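Local atomic coordinates of glutamine synthetase (PDB entry 5ZLI), a protein that belongs to the glutamine synthetase I-beta family of enzymes, combining a beta-Grasp domain with a larger catalytic domain in an assembly of twelve copies. Residues B[246-249]-B[250-254]; B[207-210]-B[211-215]; B[373-377]-B[378-382]. One frame throughout, in Å; residues are numbered along the deposited sequence.

Contact 1. Residues B[246-249]-B[250-254]; sequences QKLK and YVVKM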
ATOM      1  N   GLN B 246     -42.838   1.870 -23.728  1.00 30.93           N
ATOM      2  CA  GLN B 246     -42.476   2.570 -22.485  1.00 29.02           C
ATOM      3  C   GLN B 246     -42.384   1.611 -21.295  1.00 25.34           C
ATOM      4  O   GLN B 246     -41.420   1.659 -20.527  1.00 27.86           O
ATOM      5  CB  GLN B 246     -43.458   3.711 -22.153  1.00 24.92           C
ATOM      6  CG  GLN B 246     -43.463   4.912 -23.096  1.00 25.18           C
ATOM      7  CD  GLN B 246     -42.079   5.548 -23.330  1.00 29.10           C
ATOM      8  OE1 GLN B 246     -41.270   5.008 -24.083  1.00 33.21           O
ATOM      9  NE2 GLN B 246     -41.791   6.659 -22.646  1.00 26.61           N
ATOM     10  N   LYS B 247     -43.384   0.737 -21.119  1.00 28.73           N
ATOM     11  CA  LYS B 247     -43.349  -0.243 -20.026  1.00 29.06           C
ATOM     12  C   LYS B 247     -42.127  -1.158 -20.141  1.00 27.42           C
ATOM     13  O   LYS B 247     -41.382  -1.334 -19.172  1.00 24.87           O
ATOM     14  CB  LYS B 247     -44.622  -1.086 -20.009  1.00 28.34           C
ATOM     15  CG  LYS B 247     -45.926  -0.401 -19.647  1.00 29.38           C
ATOM     16  CD  LYS B 247     -46.955  -1.516 -19.293  1.00 36.81           C
ATOM     17  CE  LYS B 247     -48.398  -1.033 -19.280  1.00 36.86           C
ATOM     18  NZ  LYS B 247     -49.353  -2.079 -18.887  1.00 30.75           N
ATOM     19  N   LEU B 248     -41.960  -1.810 -21.302  1.00 24.52           N
ATOM     20  CA  LEU B 248     -40.809  -2.671 -21.575  1.00 23.06           C
ATOM     21  C   LEU B 248     -39.466  -2.007 -21.249  1.00 26.66           C
ATOM     22  O   LEU B 248     -38.617  -2.616 -20.580  1.00 25.39           O
ATOM     23  CB  LEU B 248     -40.853  -3.117 -23.043  1.00 22.57           C
ATOM     24  CG  LEU B 248     -39.838  -3.985 -23.824  1.00 18.30           C
ATOM     25  CD1 LEU B 248     -38.565  -3.267 -24.268  1.00 17.84           C
ATOM     26  CD2 LEU B 248     -39.439  -5.154 -23.016  1.00 25.17           C
ATOM     27  N   LYS B 249     -39.230  -0.776 -21.742  1.00 21.50           N
ATOM     28  CA  LYS B 249     -37.971  -0.084 -21.428  1.00 23.50           C
ATOM     29  C   LYS B 249     -37.768   0.050 -19.917  1.00 21.37           C
ATOM     30  O   LYS B 249     -36.712  -0.297 -19.382  1.00 23.60           O
ATOM     31  CB  LYS B 249     -37.923   1.294 -22.112  1.00 27.41           C
ATOM     32  CG  LYS B 249     -37.614   1.282 -23.640  1.00 22.10           C
ATOM     33  CD  LYS B 249     -37.650   2.705 -24.214  1.00 30.64           C
ATOM     34  CE  LYS B 249     -37.551   2.727 -25.763  1.00 40.94           C
ATOM     35  NZ  LYS B 249     -37.755   4.096 -26.411  1.00 32.91           N
ATOM     36  N   TYR B 250     -38.800   0.486 -19.215  1.00 22.61           N
ATOM     37  CA  TYR B 250     -38.769   0.576 -17.760  1.00 20.68           C
ATOM     38  C   TYR B 250     -38.487  -0.778 -17.111  1.00 24.01           C
ATOM     39  O   TYR B 250     -37.745  -0.859 -16.131  1.00 23.51           O
ATOM     40  CB  TYR B 250     -40.119   1.132 -17.305  1.00 20.45           C
ATOM     41  CG  TYR B 250     -40.376   1.168 -15.832  1.00 27.33           C
ATOM     42  CD1 TYR B 250     -39.566   1.896 -14.973  1.00 27.82           C
ATOM     43  CD2 TYR B 250     -41.483   0.498 -15.290  1.00 32.52           C
ATOM     44  CE1 TYR B 250     -39.828   1.945 -13.599  1.00 30.19           C
ATOM     45  CE2 TYR B 250     -41.751   0.537 -13.904  1.00 33.36           C
ATOM     46  CZ  TYR B 250     -40.917   1.264 -13.077  1.00 30.91           C
ATOM     47  OH  TYR B 250     -41.169   1.312 -11.735  1.00 34.17           O
ATOM     48  N   VAL B 251     -39.062  -1.858 -17.649  1.00 24.46           N
ATOM     49  CA  VAL B 251     -39.001  -3.142 -16.960  1.00 25.25           C
ATOM     50  C   VAL B 251     -37.611  -3.731 -17.045  1.00 21.34           C
ATOM     51  O   VAL B 251     -37.139  -4.375 -16.107  1.00 20.42           O
ATOM     52  CB  VAL B 251     -40.067  -4.112 -17.495  1.00 29.27           C
ATOM     53  CG1 VAL B 251     -39.858  -5.487 -16.923  1.00 22.72           C
ATOM     54  CG2 VAL B 251     -41.449  -3.631 -17.113  1.00 31.52           C
ATOM     55  N   VAL B 252     -36.995  -3.660 -18.209  1.00 23.12           N
ATOM     56  CA  VAL B 252     -35.645  -4.175 -18.298  1.00 23.85           C
ATOM     57  C   VAL B 252     -34.677  -3.260 -17.545  1.00 19.95           C
ATOM     58  O   VAL B 252     -33.805  -3.744 -16.816  1.00 24.62           O
ATOM     59  CB  VAL B 252     -35.256  -4.428 -19.764  1.00 21.48           C
ATOM     60  CG1 VAL B 252     -36.473  -4.862 -20.565  1.00 19.73           C
ATOM     61  CG2 VAL B 252     -34.687  -3.239 -20.353  1.00 27.97           C
ATOM     62  N   LYS B 253     -34.852  -1.937 -17.634  1.00 25.81           N
ATOM     63  CA  LYS B 253     -33.920  -1.036 -16.950  1.00 23.05           C
ATOM     64  C   LYS B 253     -33.916  -1.291 -15.452  1.00 27.53           C
ATOM     65  O   LYS B 253     -32.860  -1.299 -14.797  1.00 23.23           O
ATOM     66  CB  LYS B 253     -34.269   0.433 -17.205  1.00 21.66           C
ATOM     67  CG  LYS B 253     -33.364   1.107 -18.263  1.00 25.14           C
ATOM     68  CD  LYS B 253     -33.865   2.497 -18.632  1.00 23.54           C
ATOM     69  CE  LYS B 253     -35.132   2.467 -19.408  1.00 22.29           C
ATOM     70  NZ  LYS B 253     -35.349   3.773 -20.047  1.00 30.35           N
ATOM     71  N   MET B 254     -35.087  -1.559 -14.914  1.00 27.23           N
ATOM     72  CA  MET B 254     -35.252  -1.723 -13.498  1.00 21.23           C
ATOM     73  C   MET B 254     -34.876  -3.115 -13.048  1.00 24.87           C
ATOM     74  O   MET B 254     -34.636  -3.324 -11.852  1.00 22.23           O
ATOM     75  CB  MET B 254     -36.675  -1.388 -13.165  1.00 22.06           C
ATOM     76  CG  MET B 254     -36.902   0.085 -13.096  1.00 24.64           C
ATOM     77  SD  MET B 254     -36.048   0.714 -11.678  1.00 39.13           S
ATOM     78  CE  MET B 254     -37.228   0.251 -10.419  1.00 28.55           C
TER
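Two successive turns of helix 238-258 meet here, and the pair L248 and V252 is a compact example of how an alpha-helix packs its own side chains four residues apart. The backbone provides the regular spacing: Y250 N donates to Q246 O (3.2 Å), V252 N to L248 O (3.1 Å) and K253 N to K249 O (3.0 Å). One rung is less straight, since V251 N reaches K247 O at 2.8 Å with an N-H...O angle of 137° and also makes a weak bond to L248 O. On the apolar side, CD2 of L248 lies 3.9 Å from CG1 of V252, the two branches meeting at a slant instead of lying side by side. This follows from their torsions: the L248 chain leaves anti to its own nitrogen (chi1 177°), while CG1 of V252 sits beside its nitrogen and therefore faces back to the preceding turn.

The two lysines run differently. K249 stretches out straight beyond CG, whereas K253 bends at chi3 (-70°), bringing its CE to 4.1 Å from K249 CB and folding the methylene chain back over the K249 carbonyl. Their ammonium nitrogens, K249 NZ and K253 NZ, remain 6.8 Å apart and serve separate acceptors: S373 O for K249, and the carbonyl oxygen of C481 of a third subunit for K253.

Around these turns, L248, V251 and V252 rest on helix 200-212, and L248, K249 and V252 also touch F265. Y250 gives its hydroxyl to a hydrogen bond with D87, and its ring makes a cation-pi contact with R30 and an edge-to-face (T-shaped) one with F89, while Q246 leans on helix 377-393 and on W38 of strand 38-44.

Contact 2. Residues B[207-210]-B[211-215]; sequences VKVL and NQVGL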
ATOM      1  N   VAL B 207     -38.974 -11.059 -18.914  1.00 36.71           N
ATOM      2  CA  VAL B 207     -40.290 -11.408 -19.433  1.00 36.49           C
ATOM      3  C   VAL B 207     -41.240 -11.863 -18.323  1.00 32.73           C
ATOM      4  O   VAL B 207     -42.458 -11.755 -18.463  1.00 35.36           O
ATOM      5  CB  VAL B 207     -40.169 -12.437 -20.570  1.00 33.75           C
ATOM      6  CG1 VAL B 207     -38.915 -12.176 -21.389  1.00 29.47           C
ATOM      7  CG2 VAL B 207     -40.173 -13.779 -20.011  1.00 33.40           C
ATOM      8  N   LYS B 208     -40.732 -12.359 -17.205  1.00 29.99           N
ATOM      9  CA  LYS B 208     -41.671 -12.584 -16.113  1.00 34.26           C
ATOM     10  C   LYS B 208     -42.312 -11.272 -15.693  1.00 34.04           C
ATOM     11  O   LYS B 208     -43.523 -11.201 -15.474  1.00 37.13           O
ATOM     12  CB  LYS B 208     -40.985 -13.260 -14.930  1.00 35.61           C
ATOM     13  CG  LYS B 208     -40.990 -14.762 -15.035  1.00 38.44           C
ATOM     14  CD  LYS B 208     -42.419 -15.240 -15.179  1.00 44.86           C
ATOM     15  CE  LYS B 208     -42.529 -16.393 -16.159  1.00 52.13           C
ATOM     16  NZ  LYS B 208     -41.986 -17.633 -15.546  1.00 52.88           N
ATOM     17  N   VAL B 209     -41.527 -10.203 -15.645  1.00 34.48           N
ATOM     18  CA  VAL B 209     -42.065  -8.944 -15.173  1.00 33.58           C
ATOM     19  C   VAL B 209     -42.806  -8.229 -16.286  1.00 36.18           C
ATOM     20  O   VAL B 209     -43.763  -7.492 -16.016  1.00 42.95           O
ATOM     21  CB  VAL B 209     -40.966  -8.068 -14.559  1.00 34.32           C
ATOM     22  CG1 VAL B 209     -41.551  -6.724 -14.136  1.00 39.50           C
ATOM     23  CG2 VAL B 209     -40.367  -8.756 -13.370  1.00 32.24           C
ATOM     24  N   LEU B 210     -42.408  -8.427 -17.542  1.00 30.80           N
ATOM     25  CA  LEU B 210     -43.190  -7.849 -18.625  1.00 29.07           C
ATOM     26  C   LEU B 210     -44.626  -8.328 -18.550  1.00 33.37           C
ATOM     27  O   LEU B 210     -45.567  -7.536 -18.615  1.00 42.24           O
ATOM     28  CB  LEU B 210     -42.596  -8.233 -19.969  1.00 34.60           C
ATOM     29  CG  LEU B 210     -41.220  -7.658 -20.253  1.00 33.03           C
ATOM     30  CD1 LEU B 210     -40.718  -8.102 -21.613  1.00 30.15           C
ATOM     31  CD2 LEU B 210     -41.292  -6.168 -20.174  1.00 22.10           C
ATOM     32  N   ASN B 211     -44.824  -9.619 -18.357  1.00 38.53           N
ATOM     33  CA  ASN B 211     -46.194 -10.075 -18.247  1.00 38.92           C
ATOM     34  C   ASN B 211     -46.847  -9.485 -17.020  1.00 45.31           C
ATOM     35  O   ASN B 211     -48.052  -9.209 -17.043  1.00 58.20           O
ATOM     36  CB  ASN B 211     -46.291 -11.598 -18.205  1.00 43.94           C
ATOM     37  CG  ASN B 211     -45.460 -12.280 -19.257  1.00 39.52           C
ATOM     38  OD1 ASN B 211     -44.715 -13.184 -18.938  1.00 41.32           O
ATOM     39  ND2 ASN B 211     -45.605 -11.878 -20.508  1.00 43.83           N
ATOM     40  N   GLN B 212     -46.076  -9.245 -15.951  1.00 37.29           N
ATOM     41  CA  GLN B 212     -46.703  -8.693 -14.745  1.00 43.17           C
ATOM     42  C   GLN B 212     -47.379  -7.359 -15.027  1.00 41.94           C
ATOM     43  O   GLN B 212     -48.322  -6.970 -14.332  1.00 37.59           O
ATOM     44  CB  GLN B 212     -45.679  -8.530 -13.630  1.00 32.19           C
ATOM     45  CG  GLN B 212     -45.294  -9.824 -12.985  1.00 38.58           C
ATOM     46  CD  GLN B 212     -44.344  -9.615 -11.838  1.00 47.29           C
ATOM     47  OE1 GLN B 212     -44.603  -8.807 -10.936  1.00 45.70           O
ATOM     48  NE2 GLN B 212     -43.214 -10.324 -11.872  1.00 51.46           N
ATOM     49  N   VAL B 213     -46.925  -6.659 -16.054  1.00 42.39           N
ATOM     50  CA  VAL B 213     -47.351  -5.309 -16.295  1.00 39.25           C
ATOM     51  C   VAL B 213     -48.310  -5.246 -17.483  1.00 44.31           C
ATOM     52  O   VAL B 213     -48.497  -4.183 -18.083  1.00 43.17           O
ATOM     53  CB  VAL B 213     -46.143  -4.383 -16.458  1.00 34.22           C
ATOM     54  CG1 VAL B 213     -45.280  -4.519 -15.258  1.00 26.78           C
ATOM     55  CG2 VAL B 213     -45.358  -4.731 -17.685  1.00 40.48           C
ATOM     56  N   GLY B 214     -48.909  -6.387 -17.828  1.00 47.74           N
ATOM     57  CA  GLY B 214     -49.895  -6.489 -18.888  1.00 47.22           C
ATOM     58  C   GLY B 214     -49.342  -6.582 -20.292  1.00 37.64           C
ATOM     59  O   GLY B 214     -49.988  -6.118 -21.229  1.00 48.45           O
ATOM     60  N   LEU B 215     -48.189  -7.199 -20.471  1.00 35.85           N
ATOM     61  CA  LEU B 215     -47.565  -7.359 -21.771  1.00 41.26           C
ATOM     62  C   LEU B 215     -47.356  -8.824 -22.080  1.00 45.99           C
ATOM     63  O   LEU B 215     -46.918  -9.587 -21.217  1.00 42.04           O
ATOM     64  CB  LEU B 215     -46.222  -6.651 -21.829  1.00 39.64           C
ATOM     65  CG  LEU B 215     -46.103  -5.471 -22.771  1.00 39.97           C
ATOM     66  CD1 LEU B 215     -44.676  -4.985 -22.763  1.00 36.59           C
ATOM     67  CD2 LEU B 215     -46.451  -6.025 -24.149  1.00 44.91           C
TER
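L210 and L215 approach each other across the end of helix 200-212, their CB atoms 4.4 Å apart, with the CA-CB bond of L215 directed at the preceding turn. This is the apolar contact that accompanies a Schellman motif, in which the chain turns back on the helix it has just left. L215 N donates to L210 O at 3.2 Å and G214 N to N211 O at 3.1 Å, G214 taking the positive phi (81°) that the reversal requires. L210 O accepts a second bond, from V213 N at 3.0 Å, and the two donors come from opposite faces of its carbonyl plane, so that the oxygen is gripped above and below.

The other side chains are turned quite differently. Q212 runs extended beyond CG and slants across V209, its terminal NE2 meeting V209 CG2 at 3.6 Å. The other branch of V209, CG1, looks along the helix to V213 CG1, a loose apolar approach. N211 folds its amide beside its own nitrogen (chi1 -47°), alongside the outgoing chain: ND2 reaches L215 O at 2.7 Å, with an N-H...O angle of 164°. Donor and acceptor are nearly coplanar here, the bond lying in the carbonyl plane of L215 and close to the amide plane of N211, which probably helps to fix the rotation of the amide.

Chemically, a helix end leaves its last carbonyls without the usual donors. Here the backbone N-H groups of V213, G214 and L215 serve them, while N211 ND2 ties the outgoing chain back to the helix end. V213 O probably accepts a hydrogen bond from K247 NZ. K208, in the last turns of the helix, forms a salt bridge with E25 of a fourth subunit, so this helix end borders a subunit interface.

Contact 3. Residues B[373-377]-B[378-382]; sequences SSSNP and YLAFA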
ATOM      1  N   SER B 373     -34.524   2.603 -30.631  1.00 33.26           N
ATOM      2  CA  SER B 373     -35.262   2.952 -29.419  1.00 31.37           C
ATOM      3  C   SER B 373     -34.925   4.336 -28.888  1.00 31.04           C
ATOM      4  O   SER B 373     -35.607   4.816 -27.976  1.00 38.83           O
ATOM      5  CB  SER B 373     -35.028   1.908 -28.329  1.00 24.53           C
ATOM      6  OG  SER B 373     -35.310   0.593 -28.804  1.00 28.19           O
ATOM      7  N   SER B 374     -33.944   5.020 -29.472  1.00 30.87           N
ATOM      8  CA  SER B 374     -33.756   6.431 -29.156  1.00 28.36           C
ATOM      9  C   SER B 374     -34.925   7.260 -29.657  1.00 27.29           C
ATOM     10  O   SER B 374     -34.985   8.467 -29.407  1.00 29.55           O
ATOM     11  CB  SER B 374     -32.406   6.919 -29.724  1.00 23.82           C
ATOM     12  OG  SER B 374     -32.522   8.020 -30.607  1.00 27.54           O
ATOM     13  N   SER B 375     -35.802   6.654 -30.434  1.00 30.30           N
ATOM     14  CA  SER B 375     -36.977   7.339 -30.926  1.00 34.25           C
ATOM     15  C   SER B 375     -38.060   7.404 -29.856  1.00 33.41           C
ATOM     16  O   SER B 375     -38.252   6.463 -29.081  1.00 33.39           O
ATOM     17  CB  SER B 375     -37.484   6.603 -32.163  1.00 35.06           C
ATOM     18  OG  SER B 375     -37.766   5.253 -31.823  1.00 32.61           O
ATOM     19  N   ASN B 376     -38.822   8.485 -29.873  1.00 31.09           N
ATOM     20  CA  ASN B 376     -40.045   8.484 -29.096  1.00 30.31           C
ATOM     21  C   ASN B 376     -41.023   7.561 -29.795  1.00 33.09           C
ATOM     22  O   ASN B 376     -41.443   7.865 -30.926  1.00 26.24           O
ATOM     23  CB  ASN B 376     -40.635   9.886 -28.958  1.00 35.06           C
ATOM     24  CG  ASN B 376     -41.822   9.947 -27.978  1.00 32.94           C
ATOM     25  OD1 ASN B 376     -42.711   9.077 -27.966  1.00 33.12           O
ATOM     26  ND2 ASN B 376     -41.830  10.981 -27.148  1.00 30.22           N
ATOM     27  N   PRO B 377     -41.405   6.441 -29.170  1.00 31.11           N
ATOM     28  CA  PRO B 377     -42.317   5.482 -29.828  1.00 32.42           C
ATOM     29  C   PRO B 377     -43.633   6.093 -30.313  1.00 27.14           C
ATOM     30  O   PRO B 377     -44.148   5.691 -31.367  1.00 24.62           O
ATOM     31  CB  PRO B 377     -42.551   4.430 -28.730  1.00 31.17           C
ATOM     32  CG  PRO B 377     -42.186   5.124 -27.456  1.00 31.50           C
ATOM     33  CD  PRO B 377     -41.062   6.036 -27.805  1.00 27.11           C
ATOM     34  N   TYR B 378     -44.188   7.056 -29.582  1.00 27.30           N
ATOM     35  CA  TYR B 378     -45.411   7.699 -30.039  1.00 28.47           C
ATOM     36  C   TYR B 378     -45.175   8.429 -31.355  1.00 28.58           C
ATOM     37  O   TYR B 378     -45.815   8.133 -32.376  1.00 28.52           O
ATOM     38  CB  TYR B 378     -45.930   8.632 -28.952  1.00 26.69           C
ATOM     39  CG  TYR B 378     -46.208   7.885 -27.683  1.00 27.10           C
ATOM     40  CD1 TYR B 378     -47.328   7.069 -27.579  1.00 26.29           C
ATOM     41  CD2 TYR B 378     -45.361   7.992 -26.587  1.00 25.82           C
ATOM     42  CE1 TYR B 378     -47.600   6.363 -26.426  1.00 23.23           C
ATOM     43  CE2 TYR B 378     -45.635   7.296 -25.427  1.00 31.92           C
ATOM     44  CZ  TYR B 378     -46.762   6.480 -25.363  1.00 25.38           C
ATOM     45  OH  TYR B 378     -47.025   5.782 -24.232  1.00 22.96           O
ATOM     46  N   LEU B 379     -44.200   9.340 -31.358  1.00 30.58           N
ATOM     47  CA  LEU B 379     -43.894  10.121 -32.548  1.00 27.94           C
ATOM     48  C   LEU B 379     -43.465   9.204 -33.682  1.00 24.20           C
ATOM     49  O   LEU B 379     -43.997   9.299 -34.790  1.00 26.25           O
ATOM     50  CB  LEU B 379     -42.800  11.156 -32.226  1.00 33.32           C
ATOM     51  CG  LEU B 379     -43.001  12.189 -31.079  1.00 27.40           C
ATOM     52  CD1 LEU B 379     -41.914  13.234 -31.092  1.00 27.38           C
ATOM     53  CD2 LEU B 379     -44.351  12.892 -31.097  1.00 26.35           C
ATOM     54  N   ALA B 380     -42.587   8.240 -33.394  1.00 23.14           N
ATOM     55  CA  ALA B 380     -42.148   7.295 -34.420  1.00 27.33           C
ATOM     56  C   ALA B 380     -43.346   6.577 -35.055  1.00 37.94           C
ATOM     57  O   ALA B 380     -43.529   6.602 -36.286  1.00 33.95           O
ATOM     58  CB  ALA B 380     -41.156   6.284 -33.835  1.00 23.81           C
ATOM     59  N   PHE B 381     -44.176   5.922 -34.235  1.00 30.69           N
ATOM     60  CA  PHE B 381     -45.309   5.194 -34.796  1.00 31.47           C
ATOM     61  C   PHE B 381     -46.252   6.141 -35.523  1.00 33.72           C
ATOM     62  O   PHE B 381     -46.632   5.894 -36.678  1.00 35.11           O
ATOM     63  CB  PHE B 381     -46.051   4.435 -33.704  1.00 31.64           C
ATOM     64  CG  PHE B 381     -45.230   3.393 -33.046  1.00 29.61           C
ATOM     65  CD1 PHE B 381     -44.067   2.937 -33.638  1.00 28.83           C
ATOM     66  CD2 PHE B 381     -45.602   2.878 -31.829  1.00 31.35           C
ATOM     67  CE1 PHE B 381     -43.316   1.987 -33.038  1.00 24.46           C
ATOM     68  CE2 PHE B 381     -44.844   1.923 -31.218  1.00 31.11           C
ATOM     69  CZ  PHE B 381     -43.703   1.476 -31.826  1.00 30.98           C
ATOM     70  N   ALA B 382     -46.619   7.247 -34.863  1.00 27.61           N
ATOM     71  CA  ALA B 382     -47.469   8.247 -35.494  1.00 28.46           C
ATOM     72  C   ALA B 382     -46.935   8.630 -36.861  1.00 29.63           C
ATOM     73  O   ALA B 382     -47.674   8.647 -37.843  1.00 33.22           O
ATOM     74  CB  ALA B 382     -47.596   9.472 -34.600  1.00 29.19           C
TER
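N376 O receives the backbone N-H of A380 at 2.7 Å, almost straight at 172°, and this bond sets the first turn of helix 377-393. The same asparagine uses its side chain as well. With CG anti to the backbone nitrogen (chi1 -172°), OD1 swings forward to accept Y378 N at 3.0 Å, a capping bond whose donor is tilted only slightly from the amide plane. OD1 also lies at the edge of the Y378 ring, 3.2 Å from CD2, while amide and ring planes stand 62° apart. ND2 is held by I34 O, so both ends of the amide are engaged, and N376 CB packs on L379 CG at 3.9 Å.

One residue on, P377 O accepts F381 N at 2.9 Å and sits over one face of the F381 ring, offset toward its rim. P377 CB approaches CE2 of that ring at 4.2 Å, and F136 stacks with the phenylalanine. S375 lays its CB against A380 CB.

An asparagine N-cap followed by proline, with the side-chain oxygen bound to the nitrogen two residues on, is an Asx-Pro turn, opening helix 377-393 at a buried start.

Overall arrangement
The three contacts show one principle at the start of one helix, the middle of a second and the end of a third. Contact 3, nearest the centre of the chain, is buried and relies on an asparagine cap; contact 1 is also buried and relies on regular backbone bonds with apolar packing; contact 2, farther out and only partly buried, replaces missing donors by a glycine-based turn. Contact 1 is the middle member: V251 packs on V209 and L210 of contact 2, and Q246 on P377 of contact 3, whereas contacts 2 and 3 stay about 11 Å apart at their nearest atoms. Contacts 1 and 3 both touch the third subunit, contact 2 the fourth.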